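Guanylate kinase (Coxiella burnetii, PDB 3TR0) catalyses the ATP-dependent phosphorylation of GMP to GDP, a step probably essential for recycling GMP and, indirectly, cGMP. Local coordinates at residues S16-T21 and E130-R135; H40-K45 and E80-T85; A119-I124 and E163-V168. One frame throughout, in Å; residues are numbered along the deposited sequence.

All three contacts lie within one guanylate kinase fold. Interaction 2, in the small mixed sheet over GMP, is nested along the chain inside the loop closed by interaction 1, and interaction 3 opens only after interaction 2 has closed. Interactions 1 and 3 alternate their segments and touch: strand 120-125 runs on into helix 129-137, and Ala-18 CB packs 4.2 Å from Ile-124 O. Interactions 1 and 2 have centres about 20 Å apart, yet both touch GMP: interaction 1 reaches the ribose O3' weakly through Lys-20, while interaction 2 meets the phosphate and the base. Interaction 3, centred about 23 Å from interaction 2, belongs to the parallel sheet that carries the phosphate-binding loop.

Interaction 1: residues S16-T21 and E130-R135; sequences SGAGKT and EALRER. With 5GP (guanosine-5'-monophosphate), chain D; SO4 (sulfate ion), chain B.
Ser-16 begins the contact with its carbonyl O against Leu-132 CD2 at 3.5 Å, an apolar neighbour; this buried oxygen has no polar partner in the model. Gly-17 carries most of the meeting. Its backbone lies under Leu-132 CD2, its N-H points almost straight at sulfate O2 (2.9 Å, 174°), and its carbonyl O takes a hydrogen bond from Arg-135 NH1 at 2.8 Å. That oxygen lies in the guanidinium plane. The extended first part of the Arg-135 chain (chi1 -172°) lays CD on the Gly-17 carbonyl, and the bend at chi3 (-80°) then swings the guanidinium round so that NH1 reaches the same oxygen. At Ala-18 the methyl packs on Leu-132 CD2, and the amide makes a weak bond to sulfate O3. Gly-19, the N-cap of helix 20-30, sets its CA over one face of the Arg-135 guanidinium and gives its N-H to sulfate O4 at 2.7 Å. The amides of Lys-20 and Thr-21 bind O3 and O1, and Lys-20 NZ reaches the GMP O3' weakly at 3.3 Å. Arg-139 also bonds the sulfate. The ring of amides is that of a P-loop, within the predicted ATP site; the sulfate probably sits where an ATP phosphate would. Arg-135 ties the Gly-17 carbonyl to helix 129-137 while its chain passes near the sulfate, and its charge would probably add to the positive field around the anion.

Interaction 2: residues H40-K45 and E80-T85; sequences HTTRPK and ERHYGT. With 5GP (guanosine-5'-monophosphate), chain D; SO4 (sulfate ion), chain C.
Thr-41 OG1 sits 3.1 Å above one face of the Tyr-83 ring, toward its rim, while the GMP ribose O4' lies over the centre of the opposite face. The same hydroxyl donates to His-82 O at 2.9 Å and accepts from Arg-43 N, closing an ST turn. His-82 O is gripped a second time by Thr-42 N, and Thr-42 OG1 takes the N-H of His-82 at 2.8 Å, its chi1 of 61° turning the hydroxyl toward that amide. Paired bonds between His-40 and Gly-84 finish this dense end. Strands 40-41 and 81-86 are antiparallel neighbours in the mixed sheet of the GMP-binding region. Strand 81-86 supplies Tyr-83, whose OH donates to O2P at 2.6 Å; the loop following strand 40-41 supplies Arg-43, which, bent at chi2 and chi3, spans the phosphate with NE to O2P and NH2 to O1P (2.9 Å). Asp-49 and the Pro-44 carbonyl hold NH1 of that arginine, fixing the rotation of its guanidinium. Beyond Arg-43 the packing thins toward solvent. Pro-44 CD lies over one face of the Arg-81 guanidinium, 3.5 Å from NE, and exposed Lys-45 extends straight away from strand 81-86 to a second sulfate.

Interaction 3: residues A119-I124 and E163-V168; sequences ALSIFI and EFDYLV
The edge of the Phe-123 ring points at the face of Phe-164 in a T-shaped stack: Phe-123 CD1 lies 3.5 Å above the Phe-164 ring plane near its rim, with the planes at 75°. Phe-123 CB also lies over that face as a CH-pi contact, and also touches Leu-167 CD2. Ser-121 CB reaches Phe-164 CD2 at 3.4 Å. Beneath these side chains the backbones pair in parallel: Tyr-166 N bonds Ser-121 O, Phe-123 N bonds Tyr-166 O, and Val-168 N bonds Phe-123 O at 2.9 Å. Where the pairing begins, Asp-165 folds back on Ser-121. Its OD2 takes Ser-121 N on the anti side of the carboxylate at 2.8 Å, its own N bonds Ser-121 OG at 3.2 Å, and a water joins OG to OD2. With chi1 at 60°, the serine hydroxyl faces the Asp-165 amide; Arg-113 also bonds it, besides making a cation-pi contact with Phe-164. On the other face Ile-122 CG2 meets Val-168 CG2 at 3.8 Å and Ile-124 CD1 lies alongside Val-168; helix 173-187 covers Ile-122, and Ile-124 packs against Ala-14 of the predicted ATP site. Farther out, Gln-194 of the second subunit bonds Leu-167 O. Helices 129-137 and 147-158 link the two strands; 166-169 is the outermost within the chain, beside 120-125, in the parallel five-stranded 2-3-1-4-5 sheet of a P-loop kinase.

Interaction 1: residues S16-T21 and E130-R135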
loop_
_atom_site.group_PDB
_atom_site.type_symbol
_atom_site.label_atom_id
_atom_site.label_comp_id
_atom_site.label_asym_id
_atom_site.label_seq_id
_atom_site.Cartn_x
_atom_site.Cartn_y
_atom_site.Cartn_z
ATOM N N SER A 16 12.397 14.013 -16.457
ATOM C CA SER A 16 12.578 13.468 -17.795
ATOM C C SER A 16 13.824 12.589 -17.816
ATOM O O SER A 16 14.848 12.938 -17.229
ATOM C CB SER A 16 12.692 14.593 -18.831
ATOM O OG SER A 16 11.489 15.342 -18.900
ATOM N N GLY A 17 13.725 11.440 -18.475
ATOM C CA GLY A 17 14.845 10.522 -18.576
ATOM C C GLY A 17 14.889 9.475 -17.477
ATOM O O GLY A 17 15.852 8.715 -17.378
ATOM N N ALA A 18 13.851 9.427 -16.648
ATOM C CA ALA A 18 13.822 8.475 -15.539
ATOM C C ALA A 18 13.251 7.119 -15.943
ATOM O O ALA A 18 13.307 6.165 -15.169
ATOM C CB ALA A 18 13.048 9.047 -14.358
ATOM N N GLY A 19 12.696 7.039 -17.151
ATOM C CA GLY A 19 12.148 5.792 -17.659
ATOM C C GLY A 19 10.710 5.560 -17.230
ATOM O O GLY A 19 10.211 4.433 -17.246
ATOM N N LYS A 20 10.041 6.641 -16.854
ATOM C CA LYS A 20 8.677 6.572 -16.350
ATOM C C LYS A 20 7.687 6.043 -17.387
ATOM O O LYS A 20 6.889 5.162 -17.091
ATOM C CB LYS A 20 8.232 7.947 -15.863
ATOM C CG LYS A 20 6.769 8.025 -15.489
ATOM C CD LYS A 20 6.278 9.447 -15.633
ATOM C CE LYS A 20 6.448 9.919 -17.065
ATOM N NZ LYS A 20 6.255 11.386 -17.200
ATOM N N THR A 21 7.733 6.574 -18.604
ATOM C CA THR A 21 6.778 6.137 -19.620
ATOM C C THR A 21 6.819 4.626 -19.833
ATOM O O THR A 21 5.777 3.976 -19.908
ATOM C CB THR A 21 6.985 6.867 -20.958
ATOM O OG1 THR A 21 6.704 8.260 -20.778
ATOM C CG2 THR A 21 6.049 6.306 -22.015
ATOM N N GLU A 130 23.434 10.874 -13.637
ATOM C CA GLU A 130 24.046 10.436 -14.885
ATOM C C GLU A 130 23.119 9.508 -15.676
ATOM O O GLU A 130 23.150 9.490 -16.906
ATOM C CB GLU A 130 25.403 9.781 -14.616
ATOM C CG GLU A 130 26.431 10.756 -14.046
ATOM C CD GLU A 130 27.774 10.110 -13.757
ATOM O OE1 GLU A 130 27.860 8.865 -13.779
ATOM O OE2 GLU A 130 28.748 10.854 -13.510
ATOM N N ALA A 131 22.285 8.755 -14.965
ATOM C CA ALA A 131 21.305 7.884 -15.611
ATOM C C ALA A 131 20.328 8.685 -16.465
ATOM O O ALA A 131 19.951 8.259 -17.559
ATOM C CB ALA A 131 20.557 7.061 -14.572
ATOM N N LEU A 132 19.920 9.847 -15.966
ATOM C CA LEU A 132 19.034 10.726 -16.722
ATOM C C LEU A 132 19.703 11.216 -18.000
ATOM O O LEU A 132 19.116 11.160 -19.080
ATOM C CB LEU A 132 18.619 11.931 -15.876
ATOM C CG LEU A 132 17.862 11.661 -14.579
ATOM C CD1 LEU A 132 17.648 12.966 -13.838
ATOM C CD2 LEU A 132 16.530 10.976 -14.870
ATOM N N ARG A 133 20.930 11.709 -17.872
ATOM C CA ARG A 133 21.656 12.234 -19.021
ATOM C C ARG A 133 21.857 11.145 -20.069
ATOM O O ARG A 133 21.654 11.370 -21.261
ATOM C CB ARG A 133 23.004 12.818 -18.593
ATOM C CG ARG A 133 23.764 13.502 -19.717
ATOM C CD ARG A 133 25.124 14.002 -19.255
ATOM N NE ARG A 133 25.026 15.051 -18.242
ATOM C CZ ARG A 133 24.901 16.346 -18.517
ATOM N NH1 ARG A 133 24.850 16.757 -19.777
ATOM N NH2 ARG A 133 24.822 17.230 -17.532
ATOM N N GLU A 134 22.252 9.961 -19.611
ATOM C CA GLU A 134 22.421 8.810 -20.489
ATOM C C GLU A 134 21.151 8.499 -21.273
ATOM O O GLU A 134 21.178 8.426 -22.501
ATOM C CB GLU A 134 22.851 7.577 -19.689
ATOM C CG GLU A 134 23.103 6.348 -20.553
ATOM C CD GLU A 134 23.599 5.161 -19.751
ATOM O OE1 GLU A 134 23.577 5.236 -18.504
ATOM O OE2 GLU A 134 24.004 4.155 -20.369
ATOM N N ARG A 135 20.037 8.325 -20.565
ATOM C CA ARG A 135 18.774 7.988 -21.220
ATOM C C ARG A 135 18.320 9.089 -22.177
ATOM O O ARG A 135 17.820 8.805 -23.268
ATOM C CB ARG A 135 17.681 7.677 -20.189
ATOM C CG ARG A 135 16.393 7.141 -20.803
ATOM C CD ARG A 135 15.416 6.610 -19.752
ATOM N NE ARG A 135 15.755 5.264 -19.285
ATOM C CZ ARG A 135 16.191 4.976 -18.061
ATOM N NH1 ARG A 135 16.345 5.936 -17.157
ATOM N NH2 ARG A 135 16.469 3.720 -17.736
HETATM P P 5GP D . 7.445 15.070 -22.707
HETATM O O1P 5GP D . 6.748 13.907 -23.371
HETATM O O2P 5GP D . 7.429 16.402 -23.409
HETATM O O3P 5GP D . 8.866 14.661 -22.397
HETATM O "O5'" 5GP D . 6.888 15.240 -21.227
HETATM C "C5'" 5GP D . 7.182 16.399 -20.466
HETATM C "C4'" 5GP D . 6.653 16.276 -19.062
HETATM O "O4'" 5GP D . 5.346 16.880 -18.985
HETATM C "C3'" 5GP D . 6.421 14.858 -18.568
HETATM O "O3'" 5GP D . 7.608 14.231 -18.113
HETATM C "C2'" 5GP D . 5.373 15.037 -17.476
HETATM O "O2'" 5GP D . 5.993 15.369 -16.244
HETATM C "C1'" 5GP D . 4.597 16.265 -17.967
HETATM N N9 5GP D . 3.268 15.919 -18.501
HETATM C C8 5GP D . 2.943 15.128 -19.532
HETATM N N7 5GP D . 1.592 15.129 -19.665
HETATM C C5 5GP D . 1.086 15.932 -18.699
HETATM C C6 5GP D . -0.193 16.327 -18.322
HETATM O O6 5GP D . -1.207 15.910 -18.935
HETATM N N1 5GP D . -0.337 17.165 -17.288
HETATM C C2 5GP D . 0.721 17.628 -16.607
HETATM N N2 5GP D . 0.561 18.473 -15.562
HETATM N N3 5GP D . 1.969 17.261 -16.947
HETATM C C4 5GP D . 2.158 16.424 -17.988
HETATM S S SO4 B . 10.857 9.306 -19.038
HETATM O O1 SO4 B . 9.579 8.822 -19.549
HETATM O O2 SO4 B . 11.181 10.585 -19.654
HETATM O O3 SO4 B . 10.782 9.481 -17.583
HETATM O O4 SO4 B . 11.908 8.353 -19.375
#

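Interaction 2: residues H40-K45 and E80-T85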
loop_
_atom_site.group_PDB
_atom_site.type_symbol
_atom_site.label_atom_id
_atom_site.label_comp_id
_atom_site.label_asym_id
_atom_site.label_seq_id
_atom_site.Cartn_x
_atom_site.Cartn_y
_atom_site.Cartn_z
ATOM N N HIS A 40 -3.268 15.730 -23.593
ATOM C CA HIS A 40 -3.147 16.682 -24.687
ATOM C C HIS A 40 -1.892 17.513 -24.446
ATOM O O HIS A 40 -1.551 17.813 -23.301
ATOM C CB HIS A 40 -4.377 17.590 -24.748
ATOM C CG HIS A 40 -5.602 16.924 -25.294
ATOM N ND1 HIS A 40 -6.389 16.075 -24.543
ATOM C CD2 HIS A 40 -6.190 16.996 -26.512
ATOM C CE1 HIS A 40 -7.399 15.647 -25.278
ATOM N NE2 HIS A 40 -7.303 16.193 -26.478
ATOM N N THR A 41 -1.199 17.876 -25.520
ATOM C CA THR A 41 0.011 18.680 -25.408
ATOM C C THR A 41 0.232 19.550 -26.643
ATOM O O THR A 41 -0.155 19.184 -27.750
ATOM C CB THR A 41 1.258 17.802 -25.196
ATOM O OG1 THR A 41 2.394 18.636 -24.938
ATOM C CG2 THR A 41 1.530 16.954 -26.425
ATOM N N THR A 42 0.854 20.706 -26.438
ATOM C CA THR A 42 1.232 21.581 -27.538
ATOM C C THR A 42 2.677 21.305 -27.925
ATOM O O THR A 42 3.183 21.853 -28.903
ATOM C CB THR A 42 1.096 23.062 -27.161
ATOM O OG1 THR A 42 1.961 23.354 -26.057
ATOM C CG2 THR A 42 -0.338 23.390 -26.779
ATOM N N ARG A 43 3.340 20.459 -27.143
ATOM C CA ARG A 43 4.709 20.069 -27.442
ATOM C C ARG A 43 4.742 19.457 -28.838
ATOM O O ARG A 43 3.947 18.575 -29.153
ATOM C CB ARG A 43 5.224 19.079 -26.389
ATOM C CG ARG A 43 6.731 18.860 -26.422
ATOM C CD ARG A 43 7.088 17.627 -27.226
ATOM N NE ARG A 43 6.883 16.407 -26.456
ATOM C CZ ARG A 43 6.655 15.214 -26.993
ATOM N NH1 ARG A 43 6.584 15.083 -28.310
ATOM N NH2 ARG A 43 6.493 14.156 -26.212
ATOM N N PRO A 44 5.656 19.935 -29.693
ATOM C CA PRO A 44 5.648 19.463 -31.081
ATOM C C PRO A 44 5.747 17.943 -31.179
ATOM O O PRO A 44 6.517 17.319 -30.447
ATOM C CB PRO A 44 6.891 20.130 -31.688
ATOM C CG PRO A 44 7.750 20.488 -30.516
ATOM C CD PRO A 44 6.800 20.815 -29.409
ATOM N N LYS A 45 4.959 17.357 -32.073
ATOM C CA LYS A 45 5.006 15.920 -32.307
ATOM C C LYS A 45 6.376 15.534 -32.852
ATOM O O LYS A 45 6.837 16.096 -33.842
ATOM C CB LYS A 45 3.906 15.513 -33.288
ATOM C CG LYS A 45 3.755 14.018 -33.483
ATOM C CD LYS A 45 2.570 13.723 -34.387
ATOM C CE LYS A 45 2.471 12.246 -34.711
ATOM N NZ LYS A 45 1.333 11.979 -35.633
ATOM N N GLU A 80 7.968 25.697 -21.513
ATOM C CA GLU A 80 7.289 26.566 -22.473
ATOM C C GLU A 80 6.278 25.852 -23.369
ATOM O O GLU A 80 5.875 26.387 -24.403
ATOM C CB GLU A 80 8.306 27.321 -23.330
ATOM C CG GLU A 80 9.260 28.187 -22.531
ATOM C CD GLU A 80 10.115 29.068 -23.414
ATOM O OE1 GLU A 80 9.563 29.683 -24.352
ATOM O OE2 GLU A 80 11.339 29.139 -23.177
ATOM N N ARG A 81 5.869 24.651 -22.975
ATOM C CA ARG A 81 4.827 23.927 -23.694
ATOM C C ARG A 81 3.688 23.587 -22.741
ATOM O O ARG A 81 3.848 23.649 -21.521
ATOM C CB ARG A 81 5.385 22.652 -24.333
ATOM C CG ARG A 81 6.503 22.891 -25.338
ATOM C CD ARG A 81 6.007 23.629 -26.571
ATOM N NE ARG A 81 7.082 23.819 -27.543
ATOM C CZ ARG A 81 6.928 24.400 -28.728
ATOM N NH1 ARG A 81 5.740 24.855 -29.099
ATOM N NH2 ARG A 81 7.967 24.525 -29.543
ATOM N N HIS A 82 2.540 23.229 -23.300
ATOM C CA HIS A 82 1.354 22.982 -22.497
ATOM C C HIS A 82 0.969 21.516 -22.517
ATOM O O HIS A 82 1.036 20.861 -23.558
ATOM C CB HIS A 82 0.189 23.849 -22.977
ATOM C CG HIS A 82 0.427 25.316 -22.809
ATOM N ND1 HIS A 82 0.414 25.934 -21.578
ATOM C CD2 HIS A 82 0.691 26.286 -23.716
ATOM C CE1 HIS A 82 0.658 27.224 -21.733
ATOM N NE2 HIS A 82 0.829 27.463 -23.022
ATOM N N TYR A 83 0.582 21.012 -21.349
ATOM C CA TYR A 83 0.124 19.640 -21.184
ATOM C C TYR A 83 -1.104 19.626 -20.274
ATOM O O TYR A 83 -1.179 20.383 -19.305
ATOM C CB TYR A 83 1.209 18.791 -20.517
ATOM C CG TYR A 83 2.549 18.774 -21.217
ATOM C CD1 TYR A 83 2.972 17.648 -21.912
ATOM C CD2 TYR A 83 3.404 19.866 -21.157
ATOM C CE1 TYR A 83 4.200 17.616 -22.540
ATOM C CE2 TYR A 83 4.632 19.846 -21.786
ATOM C CZ TYR A 83 5.026 18.718 -22.475
ATOM O OH TYR A 83 6.250 18.688 -23.101
ATOM N N GLY A 84 -2.058 18.750 -20.563
ATOM C CA GLY A 84 -3.240 18.658 -19.729
ATOM C C GLY A 84 -3.938 17.316 -19.778
ATOM O O GLY A 84 -3.786 16.558 -20.735
ATOM N N THR A 85 -4.709 17.031 -18.732
ATOM C CA THR A 85 -5.489 15.805 -18.647
ATOM C C THR A 85 -6.949 16.104 -18.952
ATOM O O THR A 85 -7.618 16.800 -18.190
ATOM C CB THR A 85 -5.405 15.183 -17.235
ATOM O OG1 THR A 85 -4.049 14.822 -16.950
ATOM C CG2 THR A 85 -6.280 13.944 -17.142
HETATM P P 5GP D . 7.445 15.070 -22.707
HETATM O O1P 5GP D . 6.748 13.907 -23.371
HETATM O O2P 5GP D . 7.429 16.402 -23.409
HETATM O O3P 5GP D . 8.866 14.661 -22.397
HETATM O "O5'" 5GP D . 6.888 15.240 -21.227
HETATM C "C5'" 5GP D . 7.182 16.399 -20.466
HETATM C "C4'" 5GP D . 6.653 16.276 -19.062
HETATM O "O4'" 5GP D . 5.346 16.880 -18.985
HETATM C "C3'" 5GP D . 6.421 14.858 -18.568
HETATM O "O3'" 5GP D . 7.608 14.231 -18.113
HETATM C "C2'" 5GP D . 5.373 15.037 -17.476
HETATM O "O2'" 5GP D . 5.993 15.369 -16.244
HETATM C "C1'" 5GP D . 4.597 16.265 -17.967
HETATM N N9 5GP D . 3.268 15.919 -18.501
HETATM C C8 5GP D . 2.943 15.128 -19.532
HETATM N N7 5GP D . 1.592 15.129 -19.665
HETATM C C5 5GP D . 1.086 15.932 -18.699
HETATM C C6 5GP D . -0.193 16.327 -18.322
HETATM O O6 5GP D . -1.207 15.910 -18.935
HETATM N N1 5GP D . -0.337 17.165 -17.288
HETATM C C2 5GP D . 0.721 17.628 -16.607
HETATM N N2 5GP D . 0.561 18.473 -15.562
HETATM N N3 5GP D . 1.969 17.261 -16.947
HETATM C C4 5GP D . 2.158 16.424 -17.988
HETATM S S SO4 C . 0.519 8.653 -36.502
HETATM O O1 SO4 C . -0.110 7.386 -36.139
HETATM O O2 SO4 C . 1.919 8.636 -36.088
HETATM O O3 SO4 C . 0.449 8.833 -37.947
HETATM O O4 SO4 C . -0.173 9.755 -35.841
HETATM O O HOH W 1 -6.024 14.467 -22.225
#

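Interaction 3: residues A119-I124 and E163-V168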
loop_
_atom_site.group_PDB
_atom_site.type_symbol
_atom_site.label_atom_id
_atom_site.label_comp_id
_atom_site.label_asym_id
_atom_site.label_seq_id
_atom_site.Cartn_x
_atom_site.Cartn_y
_atom_site.Cartn_z
ATOM N N ALA A 119 -6.651 10.296 -4.239
ATOM C CA ALA A 119 -5.553 10.030 -5.167
ATOM C C ALA A 119 -4.223 9.694 -4.480
ATOM O O ALA A 119 -3.831 10.330 -3.495
ATOM C CB ALA A 119 -5.372 11.206 -6.119
ATOM N N LEU A 120 -3.532 8.692 -5.013
ATOM C CA LEU A 120 -2.207 8.326 -4.523
ATOM C C LEU A 120 -1.168 8.785 -5.533
ATOM O O LEU A 120 -1.395 8.713 -6.740
ATOM C CB LEU A 120 -2.100 6.813 -4.310
ATOM C CG LEU A 120 -2.917 6.202 -3.165
ATOM C CD1 LEU A 120 -2.564 4.731 -2.997
ATOM C CD2 LEU A 120 -2.681 6.958 -1.869
ATOM N N SER A 121 -0.030 9.268 -5.046
ATOM C CA SER A 121 1.009 9.750 -5.943
ATOM C C SER A 121 2.327 9.008 -5.716
ATOM O O SER A 121 2.702 8.715 -4.577
ATOM C CB SER A 121 1.179 11.271 -5.817
ATOM O OG SER A 121 1.541 11.647 -4.502
ATOM N N ILE A 122 3.003 8.688 -6.817
ATOM C CA ILE A 122 4.250 7.931 -6.796
ATOM C C ILE A 122 5.315 8.705 -7.566
ATOM O O ILE A 122 5.082 9.118 -8.705
ATOM C CB ILE A 122 4.077 6.569 -7.498
ATOM C CG1 ILE A 122 2.904 5.796 -6.895
ATOM C CG2 ILE A 122 5.377 5.768 -7.451
ATOM C CD1 ILE A 122 2.469 4.595 -7.721
ATOM N N PHE A 123 6.477 8.902 -6.953
ATOM C CA PHE A 123 7.576 9.580 -7.627
ATOM C C PHE A 123 8.652 8.576 -8.023
ATOM O O PHE A 123 9.143 7.820 -7.188
ATOM C CB PHE A 123 8.174 10.678 -6.740
ATOM C CG PHE A 123 8.941 11.721 -7.510
ATOM C CD1 PHE A 123 8.337 12.916 -7.871
ATOM C CD2 PHE A 123 10.252 11.498 -7.889
ATOM C CE1 PHE A 123 9.033 13.879 -8.582
ATOM C CE2 PHE A 123 10.952 12.454 -8.605
ATOM C CZ PHE A 123 10.338 13.642 -8.955
ATOM N N ILE A 124 9.013 8.563 -9.302
ATOM C CA ILE A 124 10.043 7.658 -9.782
ATOM C C ILE A 124 11.400 8.353 -9.773
ATOM O O ILE A 124 11.577 9.391 -10.411
ATOM C CB ILE A 124 9.750 7.169 -11.215
ATOM C CG1 ILE A 124 8.328 6.614 -11.322
ATOM C CG2 ILE A 124 10.773 6.130 -11.641
ATOM C CD1 ILE A 124 8.069 5.428 -10.438
ATOM N N GLU A 163 6.301 15.804 -1.868
ATOM C CA GLU A 163 4.861 15.979 -1.994
ATOM C C GLU A 163 4.161 14.669 -2.351
ATOM O O GLU A 163 2.935 14.614 -2.455
ATOM C CB GLU A 163 4.560 17.061 -3.037
ATOM C CG GLU A 163 5.164 18.409 -2.664
ATOM C CD GLU A 163 5.142 19.413 -3.792
ATOM O OE1 GLU A 163 4.315 19.269 -4.717
ATOM O OE2 GLU A 163 5.961 20.355 -3.753
ATOM N N PHE A 164 4.946 13.611 -2.518
ATOM C CA PHE A 164 4.421 12.349 -3.035
ATOM C C PHE A 164 4.283 11.290 -1.950
ATOM O O PHE A 164 4.995 11.326 -0.954
ATOM C CB PHE A 164 5.291 11.854 -4.193
ATOM C CG PHE A 164 5.155 12.695 -5.425
ATOM C CD1 PHE A 164 5.752 13.942 -5.489
ATOM C CD2 PHE A 164 4.398 12.263 -6.499
ATOM C CE1 PHE A 164 5.604 14.740 -6.606
ATOM C CE2 PHE A 164 4.247 13.060 -7.621
ATOM C CZ PHE A 164 4.856 14.298 -7.673
ATOM N N ASP A 165 3.358 10.356 -2.152
ATOM C CA ASP A 165 3.083 9.317 -1.156
ATOM C C ASP A 165 4.125 8.201 -1.142
ATOM O O ASP A 165 4.427 7.635 -0.093
ATOM C CB ASP A 165 1.699 8.710 -1.401
ATOM C CG ASP A 165 0.592 9.738 -1.329
ATOM O OD1 ASP A 165 0.496 10.446 -0.307
ATOM O OD2 ASP A 165 -0.180 9.844 -2.297
ATOM N N TYR A 166 4.652 7.870 -2.316
ATOM C CA TYR A 166 5.585 6.762 -2.465
ATOM C C TYR A 166 6.762 7.198 -3.305
ATOM O O TYR A 166 6.613 8.047 -4.188
ATOM C CB TYR A 166 4.902 5.587 -3.171
ATOM C CG TYR A 166 3.730 5.022 -2.399
ATOM C CD1 TYR A 166 3.924 4.090 -1.386
ATOM C CD2 TYR A 166 2.438 5.428 -2.677
ATOM C CE1 TYR A 166 2.846 3.575 -0.668
ATOM C CE2 TYR A 166 1.357 4.924 -1.970
ATOM C CZ TYR A 166 1.568 3.999 -0.970
ATOM O OH TYR A 166 0.489 3.501 -0.274
ATOM N N LEU A 167 7.921 6.609 -3.033
ATOM C CA LEU A 167 9.098 6.793 -3.873
ATOM C C LEU A 167 9.556 5.439 -4.403
ATOM O O LEU A 167 9.694 4.481 -3.643
ATOM C CB LEU A 167 10.237 7.452 -3.083
ATOM C CG LEU A 167 9.936 8.746 -2.327
ATOM C CD1 LEU A 167 11.199 9.230 -1.629
ATOM C CD2 LEU A 167 9.402 9.824 -3.261
ATOM N N VAL A 168 9.781 5.353 -5.709
ATOM C CA VAL A 168 10.258 4.114 -6.316
ATOM C C VAL A 168 11.490 4.391 -7.167
ATOM O O VAL A 168 11.471 5.298 -7.988
ATOM C CB VAL A 168 9.187 3.465 -7.204
ATOM C CG1 VAL A 168 9.745 2.224 -7.870
ATOM C CG2 VAL A 168 7.946 3.124 -6.387
HETATM O O HOH W 2 -0.823 12.303 -3.167
#